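AP endonuclease, family protein 2 (Mycobacterium smegmatis, PDB 5TNV) binds a magnesium ion within a xylose isomerase-like TIM barrel and may act as a metal-dependent endonuclease. Local coordinates at residues Val53-Lys56 against Gln57-Val61; Ser84-Glu87 against Glu88-Val92; Gln153-Phe156 against Trp157-Gln160; Pro237-Met240 against Tyr241-Leu245; Val279-Arg282 against Gln283-Arg286. All coordinates share one frame; numbering follows the deposited sequence.

Overall arrangement
The five contacts are local, each within a short run of chain, and fall into two groups and one outlier. Contacts 1 and 2 lie on neighbouring helices, centres 14 Å apart, and touch: W54 CZ2 comes within 3.3 Å of R85 NH2. Contacts 4 and 5 pair similarly, centres 11 Å apart, with a probable hydrogen bond of 2.8 Å between Y241 OH and Y281 OH. The two groups are far apart, the centres of contacts 2 and 4 being 40 Å from each other. Contact 3 stands alone, the F156 side chain about 9 Å from the magnesium ion held by E193, D223 and H252; those of Y241 and Y281 are about 10 Å from it.

Contact 1: Val53-Lys56 against Gln57-Val61; sequences VWAK and QLRQV
The backbone N of R59 donates to A55 O at 2.8 Å, the shortest hydrogen bond in this turn of helix 51-63, although its N-H...O angle of 147° shows some bend. L58 N meets W54 O at 3.0 Å in an almost straight bond (177°). The flanking bonds are longer and weak: Q57 N to V53 O is 3.3 Å and Q60 N to K56 O is 3.4 Å. The side-chain pairs are one residue closer, i to i+3. K56 and R59 run alongside each other in the same direction, K56 CG lying 4.0 Å from R59 NH1, and bends in the lysine chain at chi2 and chi4 leave K56 NZ 5.8 Å from R59 NH1. R59 CG stands opposite the backbone N (chi1 -167°), and this together with the bend at chi3 lays the chain back along K56; its NH2 end forms a salt bridge with E96. Q57 OE1 lies near the plane of the W54 indole, at its edge, and takes its hydrogen bond from W75 NE1, while W54 NE1 is bound by I46 O. L58 CG rests 3.4 Å from W54 O. With E96 paired to R59, the two parallel cationic chains are probably less costly to hold together than their proximity alone suggests.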
loop_
_atom_site.group_PDB
_atom_site.type_symbol
_atom_site.label_atom_id
_atom_site.label_comp_id
_atom_site.label_asym_id
_atom_site.label_seq_id
_atom_site.Cartn_x
_atom_site.Cartn_y
_atom_site.Cartn_z
ATOM N N VAL A 53 6.062 29.594 14.094
ATOM C CA VAL A 53 5.778 28.951 12.840
ATOM C C VAL A 53 6.572 27.642 12.746
ATOM O O VAL A 53 6.017 26.585 12.395
ATOM C CB VAL A 53 6.076 29.902 11.694
ATOM C CG1 VAL A 53 6.004 29.220 10.344
ATOM C CG2 VAL A 53 5.047 31.042 11.686
ATOM N N TRP A 54 7.844 27.671 13.038
ATOM C CA TRP A 54 8.668 26.468 13.098
ATOM C C TRP A 54 8.047 25.491 14.072
ATOM O O TRP A 54 7.995 24.287 13.822
ATOM C CB TRP A 54 10.059 26.826 13.563
ATOM C CG TRP A 54 10.833 27.798 12.710
ATOM C CD1 TRP A 54 10.632 28.134 11.423
ATOM C CD2 TRP A 54 11.957 28.562 13.139
ATOM N NE1 TRP A 54 11.562 29.041 11.002
ATOM C CE2 TRP A 54 12.393 29.341 12.040
ATOM C CE3 TRP A 54 12.650 28.707 14.342
ATOM C CZ2 TRP A 54 13.479 30.209 12.109
ATOM C CZ3 TRP A 54 13.722 29.562 14.403
ATOM C CH2 TRP A 54 14.129 30.312 13.312
ATOM N N ALA A 55 7.597 25.981 15.211
ATOM C CA ALA A 55 7.043 25.119 16.255
ATOM C C ALA A 55 5.854 24.331 15.752
ATOM O O ALA A 55 5.700 23.162 16.078
ATOM C CB ALA A 55 6.628 25.933 17.474
ATOM N N LYS A 56 4.964 24.944 14.985
ATOM C CA LYS A 56 3.779 24.243 14.496
ATOM C C LYS A 56 4.148 23.161 13.486
ATOM O O LYS A 56 3.450 22.145 13.397
ATOM C CB LYS A 56 2.767 25.227 13.970
ATOM C CG LYS A 56 2.052 26.012 15.087
ATOM C CD LYS A 56 0.615 26.420 14.736
ATOM C CE LYS A 56 0.055 27.481 15.679
ATOM N NZ LYS A 56 -0.514 28.659 14.960
ATOM N N GLN A 57 5.203 23.358 12.708
ATOM C CA GLN A 57 5.676 22.309 11.780
ATOM C C GLN A 57 6.269 21.161 12.586
ATOM O O GLN A 57 5.901 19.988 12.356
ATOM C CB GLN A 57 6.691 22.902 10.799
ATOM C CG GLN A 57 6.098 23.919 9.879
ATOM C CD GLN A 57 7.146 24.583 9.008
ATOM O OE1 GLN A 57 8.202 25.009 9.499
ATOM N NE2 GLN A 57 6.872 24.646 7.705
ATOM N N LEU A 58 7.137 21.465 13.532
ATOM C CA LEU A 58 7.738 20.467 14.412
ATOM C C LEU A 58 6.641 19.674 15.156
ATOM O O LEU A 58 6.735 18.461 15.331
ATOM C CB LEU A 58 8.664 21.138 15.373
ATOM C CG LEU A 58 9.973 21.641 14.783
ATOM C CD1 LEU A 58 10.611 22.675 15.703
ATOM C CD2 LEU A 58 10.936 20.468 14.486
ATOM N N ARG A 59 5.600 20.376 15.586
ATOM C CA ARG A 59 4.508 19.734 16.346
ATOM C C ARG A 59 3.855 18.626 15.535
ATOM O O ARG A 59 3.469 17.596 16.096
ATOM C CB ARG A 59 3.488 20.789 16.716
ATOM C CG ARG A 59 2.464 20.333 17.753
ATOM C CD ARG A 59 1.588 21.496 18.206
ATOM N NE ARG A 59 2.436 22.520 18.849
ATOM C CZ ARG A 59 2.123 23.807 18.932
ATOM N NH1 ARG A 59 0.966 24.253 18.496
ATOM N NH2 ARG A 59 2.962 24.642 19.511
ATOM N N GLN A 60 3.681 18.835 14.228
ATOM C CA GLN A 60 3.070 17.812 13.396
ATOM C C GLN A 60 3.890 16.525 13.424
ATOM O O GLN A 60 3.329 15.421 13.319
ATOM C CB GLN A 60 2.939 18.298 11.946
ATOM C CG GLN A 60 1.931 19.428 11.790
ATOM C CD GLN A 60 1.800 19.791 10.337
ATOM O OE1 GLN A 60 1.391 18.969 9.507
ATOM N NE2 GLN A 60 2.167 20.998 9.991
ATOM N N VAL A 61 5.204 16.664 13.476
ATOM C CA VAL A 61 6.139 15.537 13.515
ATOM C C VAL A 61 6.033 14.820 14.857
ATOM O O VAL A 61 5.909 13.593 14.920
ATOM C CB VAL A 61 7.553 16.064 13.213
ATOM C CG1 VAL A 61 8.532 14.920 13.296
ATOM C CG2 VAL A 61 7.598 16.739 11.870
#

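Contact 2: Ser84-Glu87 against Glu88-Val92; sequences SRIE and EFRTV
R85 and E88 meet through a salt bridge in which R85 NH1 donates to E88 OE1 at 2.8 Å (157°). The carboxylate oxygen lies at the edge of the guanidinium and is approached on its syn side, yet the two planes stand 80° apart, so this is a single-bond grip and not a paired, coplanar one. E87 and R90 form the second bridge in a flatter geometry, planes 27° apart and the chains side by side. R90 NE lies 3.1 Å from E87 OE1 and 3.2 Å from OE2, the latter bond weak; R90 NH2 to E87 OE2, at 3.4 Å, is weak too. The I86 CG2 methyl packs obliquely against the R90 guanidinium, 3.6 Å from NH2.

The next shell sets these groups in place. R85 bends at chi2 and chi3 to bring its guanidinium round to E88, while its NH2 is taken by the carbonyls of K47 and A49. R90 NH1 bonds to S132 OG, and F133 makes a cation-pi contact with R90. Beneath them F89 N to R85 O, at 2.9 Å, is one of the regular helical bonds. Both pairs are i to i+3 salt bridges along helix 83-95, the helix that joins strands 68-70 and 99-104 in a beta-alpha-beta unit of the TIM barrel.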
loop_
_atom_site.group_PDB
_atom_site.type_symbol
_atom_site.label_atom_id
_atom_site.label_comp_id
_atom_site.label_asym_id
_atom_site.label_seq_id
_atom_site.Cartn_x
_atom_site.Cartn_y
_atom_site.Cartn_z
ATOM N N SER A 84 21.779 33.946 17.514
ATOM C CA SER A 84 20.591 34.181 18.341
ATOM C C SER A 84 19.388 33.488 17.739
ATOM O O SER A 84 18.569 32.932 18.492
ATOM C CB SER A 84 20.367 35.670 18.545
ATOM O OG SER A 84 20.096 36.284 17.298
ATOM N N ARG A 85 19.222 33.416 16.424
ATOM C CA ARG A 85 18.135 32.665 15.808
ATOM C C ARG A 85 18.318 31.169 15.986
ATOM O O ARG A 85 17.319 30.460 16.133
ATOM C CB ARG A 85 17.960 33.098 14.350
ATOM C CG ARG A 85 17.371 34.483 14.224
ATOM C CD ARG A 85 15.872 34.469 14.378
ATOM N NE ARG A 85 15.229 34.064 13.156
ATOM C CZ ARG A 85 13.945 33.771 12.999
ATOM N NH1 ARG A 85 13.135 33.703 14.021
ATOM N NH2 ARG A 85 13.476 33.521 11.780
ATOM N N ILE A 86 19.561 30.664 16.019
ATOM C CA ILE A 86 19.829 29.263 16.381
ATOM C C ILE A 86 19.254 28.986 17.753
ATOM O O ILE A 86 18.640 27.936 17.975
ATOM C CB ILE A 86 21.317 28.907 16.284
ATOM C CG1 ILE A 86 21.755 28.822 14.823
ATOM C CG2 ILE A 86 21.666 27.651 17.081
ATOM C CD1 ILE A 86 21.254 27.640 14.035
ATOM N N GLU A 87 19.467 29.877 18.735
ATOM C CA GLU A 87 18.930 29.626 20.055
ATOM C C GLU A 87 17.403 29.717 20.088
ATOM O O GLU A 87 16.796 28.925 20.818
ATOM C CB GLU A 87 19.615 30.532 21.110
ATOM C CG GLU A 87 21.089 30.276 21.332
ATOM C CD GLU A 87 21.427 28.811 21.639
ATOM O OE1 GLU A 87 20.618 28.198 22.382
ATOM O OE2 GLU A 87 22.459 28.311 21.116
ATOM N N GLU A 88 16.773 30.573 19.288
ATOM C CA GLU A 88 15.338 30.584 19.155
ATOM C C GLU A 88 14.844 29.209 18.673
ATOM O O GLU A 88 13.858 28.645 19.169
ATOM C CB GLU A 88 14.857 31.659 18.217
ATOM C CG GLU A 88 14.927 33.071 18.562
ATOM C CD GLU A 88 14.300 34.091 17.659
ATOM O OE1 GLU A 88 13.589 33.678 16.826
ATOM O OE2 GLU A 88 14.584 35.319 17.862
ATOM N N PHE A 89 15.535 28.692 17.648
ATOM C CA PHE A 89 15.218 27.386 17.095
ATOM C C PHE A 89 15.393 26.278 18.123
ATOM O O PHE A 89 14.539 25.408 18.260
ATOM C CB PHE A 89 16.132 27.173 15.873
ATOM C CG PHE A 89 15.928 25.816 15.229
ATOM C CD1 PHE A 89 14.972 25.615 14.248
ATOM C CD2 PHE A 89 16.693 24.741 15.587
ATOM C CE1 PHE A 89 14.810 24.347 13.669
ATOM C CE2 PHE A 89 16.534 23.470 15.080
ATOM C CZ PHE A 89 15.547 23.274 14.110
ATOM N N ARG A 90 16.519 26.304 18.846
ATOM C CA ARG A 90 16.810 25.290 19.838
ATOM C C ARG A 90 15.691 25.209 20.872
ATOM O O ARG A 90 15.277 24.125 21.332
ATOM C CB ARG A 90 18.150 25.528 20.518
ATOM C CG ARG A 90 18.761 24.315 21.193
ATOM C CD ARG A 90 20.053 24.682 21.873
ATOM N NE ARG A 90 21.097 25.372 21.076
ATOM C CZ ARG A 90 21.925 24.719 20.255
ATOM N NH1 ARG A 90 21.836 23.432 20.011
ATOM N NH2 ARG A 90 22.848 25.351 19.589
ATOM N N THR A 91 15.167 26.382 21.294
ATOM C CA THR A 91 14.116 26.449 22.284
ATOM C C THR A 91 12.828 25.769 21.753
ATOM O O THR A 91 12.242 24.964 22.456
ATOM C CB THR A 91 13.819 27.887 22.661
ATOM O OG1 THR A 91 15.011 28.387 23.285
ATOM C CG2 THR A 91 12.704 27.991 23.667
ATOM N N VAL A 92 12.424 26.107 20.519
ATOM C CA VAL A 92 11.164 25.481 20.041
ATOM C C VAL A 92 11.347 24.013 19.745
ATOM O O VAL A 92 10.414 23.236 19.983
ATOM C CB VAL A 92 10.496 26.225 18.882
ATOM C CG1 VAL A 92 10.077 27.626 19.311
ATOM C CG2 VAL A 92 11.331 26.303 17.663
#

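Contact 3: Gln153-Phe156 against Trp157-Gln160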
loop_
_atom_site.group_PDB
_atom_site.type_symbol
_atom_site.label_atom_id
_atom_site.label_comp_id
_atom_site.label_asym_id
_atom_site.label_seq_id
_atom_site.Cartn_x
_atom_site.Cartn_y
_atom_site.Cartn_z
ATOM N N GLN A 153 8.189 16.173 -15.044
ATOM C CA GLN A 153 7.795 14.774 -15.057
ATOM C C GLN A 153 6.884 14.418 -13.873
ATOM O O GLN A 153 6.859 15.120 -12.850
ATOM C CB GLN A 153 9.042 13.870 -14.992
ATOM C CG GLN A 153 10.065 14.129 -16.056
ATOM C CD GLN A 153 9.511 13.963 -17.415
ATOM O OE1 GLN A 153 8.978 12.889 -17.740
ATOM N NE2 GLN A 153 9.696 15.000 -18.228
ATOM N N ILE A 154 6.194 13.314 -13.988
ATOM C CA ILE A 154 5.386 12.794 -12.875
ATOM C C ILE A 154 6.247 12.500 -11.639
ATOM O O ILE A 154 5.810 12.720 -10.514
ATOM C CB ILE A 154 4.603 11.589 -13.392
ATOM C CG1 ILE A 154 3.453 12.100 -14.313
ATOM C CG2 ILE A 154 4.058 10.702 -12.262
ATOM C CD1 ILE A 154 2.798 11.013 -15.145
ATOM N N TRP A 155 7.476 12.046 -11.868
ATOM C CA TRP A 155 8.489 11.935 -10.836
ATOM C C TRP A 155 9.811 12.426 -11.436
ATOM O O TRP A 155 10.120 12.091 -12.589
ATOM C CB TRP A 155 8.703 10.548 -10.344
ATOM C CG TRP A 155 7.557 9.833 -9.732
ATOM C CD1 TRP A 155 6.951 8.693 -10.222
ATOM C CD2 TRP A 155 6.920 10.139 -8.495
ATOM N NE1 TRP A 155 5.958 8.316 -9.344
ATOM C CE2 TRP A 155 5.930 9.177 -8.271
ATOM C CE3 TRP A 155 7.107 11.147 -7.544
ATOM C CZ2 TRP A 155 5.128 9.204 -7.115
ATOM C CZ3 TRP A 155 6.322 11.179 -6.415
ATOM C CH2 TRP A 155 5.337 10.192 -6.226
ATOM N N PHE A 156 10.640 13.095 -10.620
ATOM C CA PHE A 156 11.887 13.638 -11.191
ATOM C C PHE A 156 12.779 12.545 -11.746
ATOM O O PHE A 156 13.570 12.809 -12.654
ATOM C CB PHE A 156 12.615 14.507 -10.164
ATOM C CG PHE A 156 13.140 13.787 -8.926
ATOM C CD1 PHE A 156 14.327 13.074 -8.965
ATOM C CD2 PHE A 156 12.446 13.868 -7.710
ATOM C CE1 PHE A 156 14.808 12.437 -7.821
ATOM C CE2 PHE A 156 12.926 13.243 -6.575
ATOM C CZ PHE A 156 14.111 12.525 -6.660
ATOM N N TRP A 157 12.738 11.350 -11.154
ATOM C CA TRP A 157 13.652 10.283 -11.532
ATOM C C TRP A 157 13.268 9.626 -12.847
ATOM O O TRP A 157 14.009 8.728 -13.320
ATOM C CB TRP A 157 13.778 9.227 -10.433
ATOM C CG TRP A 157 12.482 8.583 -10.047
ATOM C CD1 TRP A 157 11.800 7.599 -10.698
ATOM C CD2 TRP A 157 11.702 8.895 -8.871
ATOM N NE1 TRP A 157 10.652 7.276 -10.040
ATOM C CE2 TRP A 157 10.560 8.060 -8.898
ATOM C CE3 TRP A 157 11.845 9.817 -7.839
ATOM C CZ2 TRP A 157 9.596 8.100 -7.901
ATOM C CZ3 TRP A 157 10.898 9.861 -6.851
ATOM C CH2 TRP A 157 9.779 9.008 -6.902
ATOM N N LEU A 158 12.184 10.044 -13.489
ATOM C CA LEU A 158 11.798 9.465 -14.766
ATOM C C LEU A 158 12.680 9.909 -15.910
ATOM O O LEU A 158 12.641 9.252 -16.960
ATOM C CB LEU A 158 10.328 9.760 -15.067
ATOM C CG LEU A 158 9.338 9.169 -14.093
ATOM C CD1 LEU A 158 7.900 9.537 -14.495
ATOM C CD2 LEU A 158 9.462 7.640 -13.958
ATOM N N VAL A 159 13.452 10.981 -15.746
ATOM C CA VAL A 159 14.410 11.403 -16.776
ATOM C C VAL A 159 15.725 11.688 -16.032
ATOM O O VAL A 159 15.740 12.098 -14.874
ATOM C CB VAL A 159 13.976 12.555 -17.659
ATOM C CG1 VAL A 159 12.662 12.346 -18.416
ATOM C CG2 VAL A 159 13.903 13.796 -16.817
ATOM N N GLN A 160 16.810 11.487 -16.715
ATOM C CA GLN A 160 18.132 11.783 -16.173
ATOM C C GLN A 160 18.307 13.280 -16.055
ATOM O O GLN A 160 17.907 14.029 -16.948
ATOM C CB GLN A 160 19.195 11.195 -17.122
ATOM C CG GLN A 160 20.583 11.201 -16.555
ATOM C CD GLN A 160 21.556 10.513 -17.477
ATOM O OE1 GLN A 160 21.923 9.358 -17.216
ATOM N NE2 GLN A 160 21.908 11.182 -18.541
#
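The W155 and W157 indoles lie side by side in an offset stack, the five-membered ring of W155 and the six-membered ring of W157 having centroids 4.3 Å apart and planes only 11° from parallel. Packing is tight, W155 CG lying 3.2 Å from W157 CZ2. F156 turns its face to the same tryptophan: the W157 edge points into it, the F156 ring and the six-membered ring being 5.1 Å apart between centroids with planes at 80°, and W157 CE3 sits over the centre of the phenyl ring. W157 CG is wedged between its own backbone N and carbonyl carbon (chi1 58°), a placement that gives W155 one face of the indole and F156 its edge. Y278 of the second subunit meets W155 edge to face.

A CH-pi contact reinforces the stack, W155 CB lying 3.6 Å from the centroid of the W157 six-membered ring. Among apolar contacts, I154 CB meets L158 CD1 at 4.0 Å. The V159 CG1 methyl packs against the Q153 amide, 3.7 Å from CD, the chains crossing at about a right angle; Q153 NE2 is hydrogen-bonded to E149 O.

One hydrogen bond closes the turn: L158 N donates to W155 O at 3.0 Å, the 3-10 spacing, from above the carbonyl plane.

The loop runs between helices 148-152 and 169-185. F156 meets Y302 edge to face, while W155 leans on P271 and W157 on S269 of strand 266-272.

Contact 4: Pro237-Met240 against Tyr241-Leu245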
loop_
_atom_site.group_PDB
_atom_site.type_symbol
_atom_site.label_atom_id
_atom_site.label_comp_id
_atom_site.label_asym_id
_atom_site.label_seq_id
_atom_site.Cartn_x
_atom_site.Cartn_y
_atom_site.Cartn_z
ATOM N N PRO A 237 17.852 -5.788 -4.358
ATOM C CA PRO A 237 18.354 -5.038 -3.193
ATOM C C PRO A 237 19.065 -5.876 -2.191
ATOM O O PRO A 237 19.932 -5.302 -1.467
ATOM C CB PRO A 237 17.104 -4.364 -2.594
ATOM C CG PRO A 237 15.974 -4.888 -3.340
ATOM C CD PRO A 237 16.417 -5.656 -4.552
ATOM N N SER A 238 18.797 -7.164 -2.059
ATOM C CA SER A 238 19.559 -8.036 -1.168
ATOM C C SER A 238 21.046 -7.992 -1.468
ATOM O O SER A 238 21.892 -7.922 -0.595
ATOM C CB SER A 238 19.078 -9.470 -1.247
ATOM O OG SER A 238 19.291 -10.160 -2.447
ATOM N N GLU A 239 21.360 -8.079 -2.740
ATOM C CA GLU A 239 22.711 -8.094 -3.235
ATOM C C GLU A 239 23.352 -6.714 -3.034
ATOM O O GLU A 239 24.492 -6.565 -2.572
ATOM C CB GLU A 239 22.786 -8.503 -4.691
ATOM C CG GLU A 239 24.117 -8.425 -5.382
ATOM C CD GLU A 239 24.074 -8.613 -6.860
ATOM O OE1 GLU A 239 23.283 -9.553 -7.287
ATOM O OE2 GLU A 239 24.836 -7.843 -7.525
ATOM N N MET A 240 22.597 -5.665 -3.392
ATOM C CA MET A 240 23.181 -4.322 -3.299
ATOM C C MET A 240 23.463 -3.951 -1.859
ATOM O O MET A 240 24.527 -3.413 -1.532
ATOM C CB MET A 240 22.229 -3.285 -3.906
ATOM C CG MET A 240 21.934 -3.476 -5.417
ATOM S SD MET A 240 21.280 -1.992 -6.194
ATOM C CE MET A 240 19.607 -1.927 -5.572
ATOM N N TYR A 241 22.515 -4.191 -0.948
ATOM C CA TYR A 241 22.702 -3.864 0.454
ATOM C C TYR A 241 23.832 -4.668 1.074
ATOM O O TYR A 241 24.601 -4.134 1.858
ATOM C CB TYR A 241 21.405 -4.035 1.235
ATOM C CG TYR A 241 20.528 -2.799 1.278
ATOM C CD1 TYR A 241 20.988 -1.639 1.910
ATOM C CD2 TYR A 241 19.246 -2.777 0.744
ATOM C CE1 TYR A 241 20.239 -0.499 1.983
ATOM C CE2 TYR A 241 18.473 -1.619 0.816
ATOM C CZ TYR A 241 18.974 -0.491 1.451
ATOM O OH TYR A 241 18.257 0.698 1.568
ATOM N N ALA A 242 23.976 -5.953 0.717
ATOM C CA ALA A 242 25.087 -6.713 1.250
ATOM C C ALA A 242 26.448 -6.098 0.901
ATOM O O ALA A 242 27.397 -6.162 1.688
ATOM C CB ALA A 242 25.020 -8.184 0.738
ATOM N N LYS A 243 26.554 -5.490 -0.253
ATOM C CA LYS A 243 27.809 -4.895 -0.648
ATOM C C LYS A 243 28.118 -3.644 0.166
ATOM O O LYS A 243 29.282 -3.416 0.466
ATOM C CB LYS A 243 27.770 -4.541 -2.138
ATOM C CG LYS A 243 27.973 -5.643 -3.113
ATOM C CD LYS A 243 27.988 -5.083 -4.531
ATOM C CE LYS A 243 28.247 -6.303 -5.368
ATOM N NZ LYS A 243 28.379 -5.850 -6.760
ATOM N N VAL A 244 27.125 -2.793 0.358
ATOM C CA VAL A 244 27.398 -1.466 0.912
ATOM C C VAL A 244 27.210 -1.360 2.421
ATOM O O VAL A 244 27.827 -0.473 3.051
ATOM C CB VAL A 244 26.615 -0.347 0.181
ATOM C CG1 VAL A 244 27.082 -0.241 -1.269
ATOM C CG2 VAL A 244 25.114 -0.562 0.272
ATOM N N LEU A 245 26.397 -2.211 3.050
ATOM C CA LEU A 245 26.194 -2.112 4.499
ATOM C C LEU A 245 27.478 -2.189 5.307
ATOM O O LEU A 245 27.546 -1.471 6.331
ATOM C CB LEU A 245 25.153 -3.120 4.964
ATOM C CG LEU A 245 23.711 -2.699 4.677
ATOM C CD1 LEU A 245 22.784 -3.880 4.913
ATOM C CD2 LEU A 245 23.287 -1.498 5.510
HETATM O O HOH W 1 25.019 -5.011 -6.447
#
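P237 and Y241 open a local helical contact, one turn packed on the next along the short helix 237-244 of the TIM barrel. Y241 N donates to P237 O at 2.9 Å in a nearly straight bond (169°). The same carbonyl lies at the edge of the Y241 ring, near its plane, P237 O being 3.4 Å from CD2, and P237 CB touches Y241 CD2 more loosely. Further along, M240 O receives V244 N at 3.3 Å and, weakly, K243 N at 3.2 Å, so that one oxygen takes two donors.

On the outer side E239 and K243 run parallel, pointing the same way. E239 CG is opposite its backbone N (chi1 174°), and the K243 chain is extended beyond CG, which brings E239 OE2 to 4.1 Å from K243 NZ, beyond salt-bridge distance. A water bridges them, donating to E239 OE2 at 3.0 Å and accepting weakly from K243 NZ at 3.5 Å. The charge of K243 is met more directly by D204.

Y241 turns its other end into the interior, where Y281 OH, P222 O and W251 NE1 all bond to its hydroxyl; its side chain lies about 6 Å from that of D223, a magnesium ligand. The helix thus lies between helix 203-213, which M240, K243 and V244 touch at P203 and V207, and helix 281-290, which receives Y241 at I284 and L245 at A288.

Contact 5: Val279-Arg282 against Gln283-Arg286; sequences VNYR and QIIR
N280 and Q283 stack their amides, planes 17° apart, with N280 ND2 3.1 Å from Q283 CD; the chains themselves cross at about a right angle. The Y281 ring has V279 CG1 3.5 Å above the centre of one face, while I284 CG2 approaches obliquely, 4.3 Å from Y281 CD1. V279 CG1 also lies 4.0 Å from I284 CG1, so this valine bridges the ring and the next turn.

N280 CG stands opposite the backbone N (chi1 -175°), which points the amide at the N-H groups of the first turn. Q283 N donates to N280 OD1 at 3.1 Å, straight (171°) but from well above the plane of the amide carbonyl. R282 N adds a weak bond to the same OD1 at 3.0 Å. Two donors therefore grip this oxygen. The helix then continues in regular fashion, I284 N meeting N280 O at 2.9 Å and I285 N meeting Y281 O at 2.8 Å. R282 directs its guanidinium to the subunit interface, NH2 forming a salt bridge with D305 of the third subunit and NH1 bonding to Q319.

This is an asparagine N-cap: the side-chain oxygen of N280 stands in for the missing turn at the start of helix 281-290, which in the TIM barrel precedes strand 297-299.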
loop_
_atom_site.group_PDB
_atom_site.type_symbol
_atom_site.label_atom_id
_atom_site.label_comp_id
_atom_site.label_asym_id
_atom_site.label_seq_id
_atom_site.Cartn_x
_atom_site.Cartn_y
_atom_site.Cartn_z
ATOM N N VAL A 279 11.946 -3.882 -1.492
ATOM C CA VAL A 279 12.964 -4.293 -0.533
ATOM C C VAL A 279 12.289 -4.989 0.644
ATOM O O VAL A 279 11.220 -4.519 1.080
ATOM C CB VAL A 279 13.745 -3.072 -0.018
ATOM C CG1 VAL A 279 14.875 -3.529 0.940
ATOM C CG2 VAL A 279 14.322 -2.230 -1.139
ATOM N N ASN A 280 12.890 -6.058 1.160
ATOM C CA ASN A 280 12.478 -6.670 2.419
ATOM C C ASN A 280 13.299 -6.048 3.536
ATOM O O ASN A 280 14.415 -6.504 3.828
ATOM C CB ASN A 280 12.630 -8.178 2.384
ATOM C CG ASN A 280 12.076 -8.802 3.664
ATOM O OD1 ASN A 280 11.970 -8.164 4.716
ATOM N ND2 ASN A 280 11.749 -10.101 3.613
ATOM N N TYR A 281 12.786 -4.969 4.144
ATOM C CA TYR A 281 13.584 -4.285 5.156
ATOM C C TYR A 281 13.636 -5.037 6.477
ATOM O O TYR A 281 14.506 -4.689 7.322
ATOM C CB TYR A 281 13.104 -2.845 5.343
ATOM C CG TYR A 281 13.703 -1.900 4.303
ATOM C CD1 TYR A 281 15.057 -1.564 4.366
ATOM C CD2 TYR A 281 12.960 -1.354 3.286
ATOM C CE1 TYR A 281 15.624 -0.710 3.462
ATOM C CE2 TYR A 281 13.520 -0.486 2.354
ATOM C CZ TYR A 281 14.852 -0.166 2.450
ATOM O OH TYR A 281 15.467 0.701 1.558
ATOM N N ARG A 282 12.774 -6.032 6.721
ATOM C CA ARG A 282 12.960 -6.876 7.912
ATOM C C ARG A 282 14.275 -7.637 7.762
ATOM O O ARG A 282 15.136 -7.653 8.633
ATOM C CB ARG A 282 11.741 -7.774 8.105
ATOM C CG ARG A 282 11.793 -8.600 9.387
ATOM C CD ARG A 282 10.527 -9.491 9.545
ATOM N NE ARG A 282 9.348 -8.674 9.436
ATOM C CZ ARG A 282 8.884 -7.860 10.357
ATOM N NH1 ARG A 282 9.298 -7.932 11.606
ATOM N NH2 ARG A 282 7.959 -6.995 10.018
ATOM N N GLN A 283 14.441 -8.305 6.608
ATOM C CA GLN A 283 15.674 -9.021 6.322
ATOM C C GLN A 283 16.852 -8.063 6.266
ATOM O O GLN A 283 17.937 -8.364 6.786
ATOM C CB GLN A 283 15.550 -9.783 5.026
ATOM C CG GLN A 283 14.652 -10.978 5.033
ATOM C CD GLN A 283 14.467 -11.611 3.642
ATOM O OE1 GLN A 283 14.930 -11.060 2.605
ATOM N NE2 GLN A 283 13.805 -12.729 3.596
ATOM N N ILE A 284 16.698 -6.920 5.610
ATOM C CA ILE A 284 17.848 -6.028 5.385
ATOM C C ILE A 284 18.261 -5.302 6.675
ATOM O O ILE A 284 19.475 -5.162 6.905
ATOM C CB ILE A 284 17.571 -5.098 4.184
ATOM C CG1 ILE A 284 17.462 -5.898 2.885
ATOM C CG2 ILE A 284 18.583 -3.975 4.118
ATOM C CD1 ILE A 284 18.630 -6.716 2.519
ATOM N N ILE A 285 17.338 -4.855 7.499
ATOM C CA ILE A 285 17.741 -4.271 8.783
ATOM C C ILE A 285 18.437 -5.319 9.620
ATOM O O ILE A 285 19.459 -5.045 10.249
ATOM C CB ILE A 285 16.554 -3.629 9.512
ATOM C CG1 ILE A 285 16.064 -2.383 8.776
ATOM C CG2 ILE A 285 16.891 -3.308 10.961
ATOM C CD1 ILE A 285 14.692 -1.920 9.219
ATOM N N ARG A 286 17.918 -6.572 9.661
ATOM C CA ARG A 286 18.604 -7.585 10.444
ATOM C C ARG A 286 19.986 -7.861 9.897
ATOM O O ARG A 286 20.940 -8.049 10.686
ATOM C CB ARG A 286 17.784 -8.883 10.493
ATOM C CG ARG A 286 16.707 -8.858 11.571
ATOM C CD ARG A 286 15.747 -10.018 11.401
ATOM N NE ARG A 286 14.987 -10.171 12.637
ATOM C CZ ARG A 286 15.265 -10.903 13.691
ATOM N NH1 ARG A 286 14.426 -10.873 14.729
ATOM N NH2 ARG A 286 16.320 -11.671 13.783
#